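Local coordinates for protein OBody AM1L10 (Pyrobaculum aerophilum, PDB 4GN3) that is an engineered OB-fold protein, an OBody, whose parent domain probably binds nucleic acid and which probably serves as a scaffold for binding a chosen target, at residues V5-T10 / E24-G29; R76-V81 / I106-K111. All coordinates share one frame; numbering follows the deposited sequence.

Contact 1 (V5-T10 / E24-G29)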
loop_
_atom_site.group_PDB
_atom_site.type_symbol
_atom_site.label_atom_id
_atom_site.label_comp_id
_atom_site.label_asym_id
_atom_site.label_seq_id
_atom_site.Cartn_x
_atom_site.Cartn_y
_atom_site.Cartn_z
ATOM N N VAL B 5 3.503 24.676 17.011
ATOM C CA VAL B 5 2.489 25.391 16.243
ATOM C C VAL B 5 2.420 24.723 14.870
ATOM O O VAL B 5 3.457 24.344 14.312
ATOM C CB VAL B 5 2.805 26.909 16.131
ATOM C CG1 VAL B 5 4.124 27.161 15.409
ATOM C CG2 VAL B 5 1.674 27.655 15.441
ATOM N N TYR B 6 1.212 24.552 14.336
ATOM C CA TYR B 6 1.080 23.905 13.032
ATOM C C TYR B 6 1.661 24.796 11.932
ATOM O O TYR B 6 1.484 26.015 11.966
ATOM C CB TYR B 6 -0.363 23.445 12.740
ATOM C CG TYR B 6 -1.364 24.528 12.402
ATOM C CD1 TYR B 6 -1.432 25.069 11.113
ATOM C CD2 TYR B 6 -2.277 24.976 13.354
ATOM C CE1 TYR B 6 -2.360 26.053 10.794
ATOM C CE2 TYR B 6 -3.211 25.955 13.043
ATOM C CZ TYR B 6 -3.250 26.488 11.766
ATOM O OH TYR B 6 -4.176 27.457 11.456
ATOM N N PRO B 7 2.383 24.187 10.971
ATOM C CA PRO B 7 3.095 24.967 9.961
ATOM C C PRO B 7 2.177 25.604 8.930
ATOM O O PRO B 7 1.052 25.147 8.717
ATOM C CB PRO B 7 4.005 23.928 9.293
ATOM C CG PRO B 7 3.296 22.632 9.485
ATOM C CD PRO B 7 2.620 22.737 10.819
ATOM N N LYS B 8 2.676 26.668 8.316
ATOM C CA LYS B 8 2.012 27.355 7.226
ATOM C C LYS B 8 2.115 26.510 5.957
ATOM O O LYS B 8 3.180 25.988 5.633
ATOM C CB LYS B 8 2.688 28.715 7.014
ATOM C CG LYS B 8 1.965 29.681 6.091
ATOM C CD LYS B 8 2.693 31.024 6.061
ATOM C CE LYS B 8 1.849 32.118 5.429
ATOM N NZ LYS B 8 1.663 31.920 3.964
ATOM N N LYS B 9 0.994 26.377 5.260
ATOM C CA LYS B 9 0.936 25.733 3.949
ATOM C C LYS B 9 1.974 26.331 2.994
ATOM O O LYS B 9 2.072 27.554 2.860
ATOM C CB LYS B 9 -0.473 25.902 3.389
ATOM C CG LYS B 9 -0.682 25.486 1.945
ATOM C CD LYS B 9 -2.129 25.742 1.584
ATOM C CE LYS B 9 -2.396 25.548 0.105
ATOM N NZ LYS B 9 -3.866 25.569 -0.130
ATOM N N THR B 10 2.761 25.475 2.347
ATOM C CA THR B 10 3.761 25.956 1.389
ATOM C C THR B 10 3.348 25.689 -0.056
ATOM O O THR B 10 3.687 26.453 -0.955
ATOM C CB THR B 10 5.163 25.349 1.642
ATOM O OG1 THR B 10 5.137 23.944 1.379
ATOM C CG2 THR B 10 5.620 25.591 3.082
ATOM N N GLU B 24 11.159 19.505 1.213
ATOM C CA GLU B 24 10.204 19.568 2.311
ATOM C C GLU B 24 9.063 20.516 1.959
ATOM O O GLU B 24 9.291 21.652 1.547
ATOM C CB GLU B 24 10.877 20.003 3.616
ATOM C CG GLU B 24 9.954 19.868 4.816
ATOM C CD GLU B 24 10.666 20.111 6.125
ATOM O OE1 GLU B 24 11.040 21.269 6.391
ATOM O OE2 GLU B 24 10.827 19.143 6.881
ATOM N N VAL B 25 7.833 20.032 2.114
ATOM C CA VAL B 25 6.643 20.813 1.792
ATOM C C VAL B 25 5.641 20.741 2.934
ATOM O O VAL B 25 5.688 19.825 3.762
ATOM C CB VAL B 25 5.944 20.310 0.499
ATOM C CG1 VAL B 25 6.882 20.424 -0.700
ATOM C CG2 VAL B 25 5.437 18.877 0.665
ATOM N N VAL B 26 4.747 21.725 2.976
ATOM C CA VAL B 26 3.595 21.659 3.855
ATOM C C VAL B 26 2.343 21.752 2.995
ATOM O O VAL B 26 2.153 22.731 2.279
ATOM C CB VAL B 26 3.602 22.786 4.914
ATOM C CG1 VAL B 26 2.370 22.677 5.799
ATOM C CG2 VAL B 26 4.873 22.727 5.759
ATOM N N VAL B 27 1.505 20.721 3.047
ATOM C CA VAL B 27 0.212 20.748 2.354
ATOM C C VAL B 27 -0.919 20.880 3.377
ATOM O O VAL B 27 -0.766 20.489 4.533
ATOM C CB VAL B 27 -0.009 19.513 1.444
ATOM C CG1 VAL B 27 0.994 19.506 0.292
ATOM C CG2 VAL B 27 0.083 18.217 2.244
ATOM N N ALA B 28 -2.036 21.459 2.948
ATOM C CA ALA B 28 -3.189 21.659 3.824
ATOM C C ALA B 28 -4.471 21.483 3.041
ATOM O O ALA B 28 -4.613 22.009 1.943
ATOM C CB ALA B 28 -3.143 23.041 4.472
ATOM N N GLY B 29 -5.401 20.732 3.615
ATOM C CA GLY B 29 -6.677 20.463 2.975
ATOM C C GLY B 29 -7.447 19.435 3.764
ATOM O O GLY B 29 -7.309 19.351 4.985
HETATM O O HOH W 1 -5.753 24.396 1.441
#
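T10 OG1 accepts the backbone N-H of V26 at 2.8 Å, in a bond that is almost perfectly straight (178°). The hydroxyl can reach that N-H because it sits between the backbone N and the carbonyl carbon of T10 (chi1 67°). In return T10 N donates to V26 O, also at 2.8 Å. A threonine therefore does the work of a strand partner here: it pairs with both V26 N and V26 O, although the loop runs across the strand at 105°, and V26 also bonds to the backbone of H11. The V26 side chain projects into the loop, where its two methyls meet the ring of P7 (V26 CG1 to P7 CG 3.8 Å) while V26 CB lies 3.3 Å from K8 O. Cutting V26 back to an alanine would probably open a gap under the P7 ring and cost it this contact. Farther along, K9 stretches out beside A28, with CB to CB 4.1 Å; the small A28 admits the long aliphatic chain. K9 NZ donates a hydrogen bond to a water 2.7 Å away, and that water donates in turn to A28 O. K9 also makes a cation-pi contact with W12. The N-terminal loop thus crosses the first strand (24-36) of the OB-fold sheet, which pairs through V25 and V27 with G84 and I82 of strand 79-88, and P7 reaches E105 of strand 105-110.

Contact 2 (R76-V81 / I106-K111)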
loop_
_atom_site.group_PDB
_atom_site.type_symbol
_atom_site.label_atom_id
_atom_site.label_comp_id
_atom_site.label_asym_id
_atom_site.label_seq_id
_atom_site.Cartn_x
_atom_site.Cartn_y
_atom_site.Cartn_z
ATOM N N ARG B 76 -12.284 10.469 6.640
ATOM C CA ARG B 76 -12.527 11.254 5.432
ATOM C C ARG B 76 -13.151 12.589 5.818
ATOM O O ARG B 76 -13.947 12.660 6.757
ATOM C CB ARG B 76 -13.453 10.513 4.471
ATOM C CG ARG B 76 -12.825 9.295 3.812
ATOM C CD ARG B 76 -13.878 8.471 3.085
ATOM N NE ARG B 76 -14.199 9.005 1.760
ATOM C CZ ARG B 76 -13.818 8.448 0.608
ATOM N NH1 ARG B 76 -13.092 7.335 0.602
ATOM N NH2 ARG B 76 -14.168 9.003 -0.546
ATOM N N GLU B 77 -12.761 13.636 5.098
ATOM C CA GLU B 77 -13.240 15.006 5.320
ATOM C C GLU B 77 -12.584 15.751 6.490
ATOM O O GLU B 77 -12.805 16.958 6.645
ATOM C CB GLU B 77 -14.781 15.071 5.407
ATOM C CG GLU B 77 -15.501 14.662 4.129
ATOM C CD GLU B 77 -15.138 15.531 2.935
ATOM O OE1 GLU B 77 -14.991 14.982 1.830
ATOM O OE2 GLU B 77 -15.006 16.763 3.093
ATOM N N ASP B 78 -11.786 15.059 7.307
ATOM C CA ASP B 78 -10.987 15.747 8.337
ATOM C C ASP B 78 -10.090 16.796 7.686
ATOM O O ASP B 78 -9.562 16.576 6.591
ATOM C CB ASP B 78 -10.114 14.769 9.127
ATOM C CG ASP B 78 -10.896 13.961 10.146
ATOM O OD1 ASP B 78 -12.117 14.174 10.295
ATOM O OD2 ASP B 78 -10.281 13.100 10.801
ATOM N N VAL B 79 -9.925 17.933 8.359
ATOM C CA VAL B 79 -9.069 19.014 7.873
ATOM C C VAL B 79 -7.679 18.853 8.493
ATOM O O VAL B 79 -7.535 18.830 9.718
ATOM C CB VAL B 79 -9.686 20.402 8.174
ATOM C CG1 VAL B 79 -8.700 21.525 7.872
ATOM C CG2 VAL B 79 -10.967 20.589 7.371
ATOM N N VAL B 80 -6.666 18.721 7.636
ATOM C CA VAL B 80 -5.313 18.370 8.079
ATOM C C VAL B 80 -4.258 19.321 7.529
ATOM O O VAL B 80 -4.486 20.015 6.531
ATOM C CB VAL B 80 -4.929 16.906 7.704
ATOM C CG1 VAL B 80 -5.797 15.902 8.442
ATOM C CG2 VAL B 80 -5.004 16.680 6.196
ATOM N N VAL B 81 -3.121 19.365 8.217
ATOM C CA VAL B 81 -1.912 20.040 7.749
ATOM C C VAL B 81 -0.832 18.970 7.830
ATOM O O VAL B 81 -0.645 18.357 8.888
ATOM C CB VAL B 81 -1.536 21.264 8.628
ATOM C CG1 VAL B 81 -0.184 21.843 8.233
ATOM C CG2 VAL B 81 -2.598 22.348 8.536
ATOM N N ILE B 106 1.785 15.279 11.038
ATOM C CA ILE B 106 0.373 15.246 10.624
ATOM C C ILE B 106 -0.472 15.931 11.700
ATOM O O ILE B 106 -0.558 15.440 12.823
ATOM C CB ILE B 106 -0.148 13.812 10.361
ATOM C CG1 ILE B 106 0.689 13.112 9.275
ATOM C CG2 ILE B 106 -1.619 13.841 9.950
ATOM C CD1 ILE B 106 0.279 11.671 9.018
ATOM N N TRP B 107 -1.066 17.072 11.352
ATOM C CA TRP B 107 -1.902 17.849 12.274
ATOM C C TRP B 107 -3.339 17.743 11.869
ATOM O O TRP B 107 -3.659 17.937 10.698
ATOM C CB TRP B 107 -1.497 19.322 12.249
ATOM C CG TRP B 107 -0.073 19.605 12.672
ATOM C CD1 TRP B 107 1.093 19.403 11.936
ATOM C CD2 TRP B 107 0.377 20.186 13.944
ATOM N NE1 TRP B 107 2.200 19.786 12.654
ATOM C CE2 TRP B 107 1.841 20.273 13.860
ATOM C CE3 TRP B 107 -0.263 20.625 15.102
ATOM C CZ2 TRP B 107 2.609 20.781 14.905
ATOM C CZ3 TRP B 107 0.525 21.132 16.149
ATOM C CH2 TRP B 107 1.924 21.207 16.047
ATOM N N ILE B 108 -4.223 17.442 12.818
ATOM C CA ILE B 108 -5.661 17.446 12.545
ATOM C C ILE B 108 -6.236 18.760 13.068
ATOM O O ILE B 108 -6.239 19.003 14.273
ATOM C CB ILE B 108 -6.384 16.245 13.197
ATOM C CG1 ILE B 108 -5.767 14.921 12.729
ATOM C CG2 ILE B 108 -7.878 16.283 12.886
ATOM C CD1 ILE B 108 -6.200 13.719 13.544
ATOM N N LEU B 109 -6.699 19.612 12.159
ATOM C CA LEU B 109 -7.199 20.928 12.533
ATOM C C LEU B 109 -8.647 20.869 12.988
ATOM O O LEU B 109 -9.028 21.549 13.937
ATOM C CB LEU B 109 -7.008 21.935 11.398
ATOM C CG LEU B 109 -5.561 22.347 11.107
ATOM C CD1 LEU B 109 -5.536 23.673 10.357
ATOM C CD2 LEU B 109 -4.706 22.425 12.369
ATOM N N ASN B 110 -9.451 20.055 12.311
ATOM C CA ASN B 110 -10.761 19.678 12.833
ATOM C C ASN B 110 -11.300 18.402 12.212
ATOM O O ASN B 110 -11.029 18.096 11.044
ATOM C CB ASN B 110 -11.784 20.813 12.706
ATOM C CG ASN B 110 -12.005 21.243 11.279
ATOM O OD1 ASN B 110 -11.230 22.025 10.730
ATOM N ND2 ASN B 110 -13.077 20.743 10.669
ATOM N N LYS B 111 -12.057 17.662 13.013
ATOM C CA LYS B 111 -12.690 16.431 12.568
ATOM C C LYS B 111 -14.035 16.756 11.925
ATOM O O LYS B 111 -14.701 17.717 12.322
ATOM C CB LYS B 111 -12.830 15.446 13.732
ATOM C CG LYS B 111 -11.488 15.055 14.342
ATOM C CD LYS B 111 -11.579 13.843 15.255
ATOM C CE LYS B 111 -10.192 13.409 15.708
ATOM N NZ LYS B 111 -10.228 12.229 16.620
#
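V79 O takes two N-H groups from the other strand: L109 N at 2.7 Å and, more weakly, N110 N at 3.4 Å. L109 and N110 thus both stand opposite V79, which is the mark of a classic beta bulge. V79 N completes the exchange by donating to N110 O at 2.9 Å. Beyond the bulge the ladder is regular: V81 N gives to W107 O at 2.9 Å, and W107 N to V81 O at 2.8 Å. V80 forms a non-hydrogen-bonded pair with I108, and V80 CA lies 3.1 Å from W107 O in a CA-H...O contact. The side chains follow this pattern. N110 CG is held between its own backbone N and carbonyl carbon (chi1 60°), which turns the amide back over V79, OD1 lying 3.4 Å from V79 CB. The bulge also points L109 toward the partner strand, where its CD1 packs on V81 CG2 at 3.7 Å; beta-branched valine, which favours extended backbone, and leucine suit such an apolar seam. D78, just ahead of the strand, spends its carboxylate on backbone donors, OD2 accepting from S75 N and OD1 from A112 N, while W107 NE1 donates to E105 OE2. On one face I106 and I108 lie against helix 65-73 through V70; on the edge away from strand 105-110, E77 and D78 hydrogen-bond through their backbones to V31 of strand 24-36.

The centres of contact 1 and contact 2 are about 12 Å apart, and the sheet joins them directly: G29 O and V80 N, 2.8 Å apart, probably form a hydrogen bond linking strand 24-36 to strand 79-88. Over the face carrying V26, V81 and W107 the N-terminal loop touches strands 24-36, 79-88 and 105-110. Y6 CB packs on W107 CD2 at 3.6 Å, P7 CD approaches W107 NE1 at 3.5 Å, and P7 O lies 3.6 Å from V81 CG1, so the tryptophan and valine of contact 2 continue the apolar bed that V26 begins in contact 1. Near the other end of contact 1, the V25 side chain is about 5 Å from a bound HEPES molecule, probably from the crystallisation liquor.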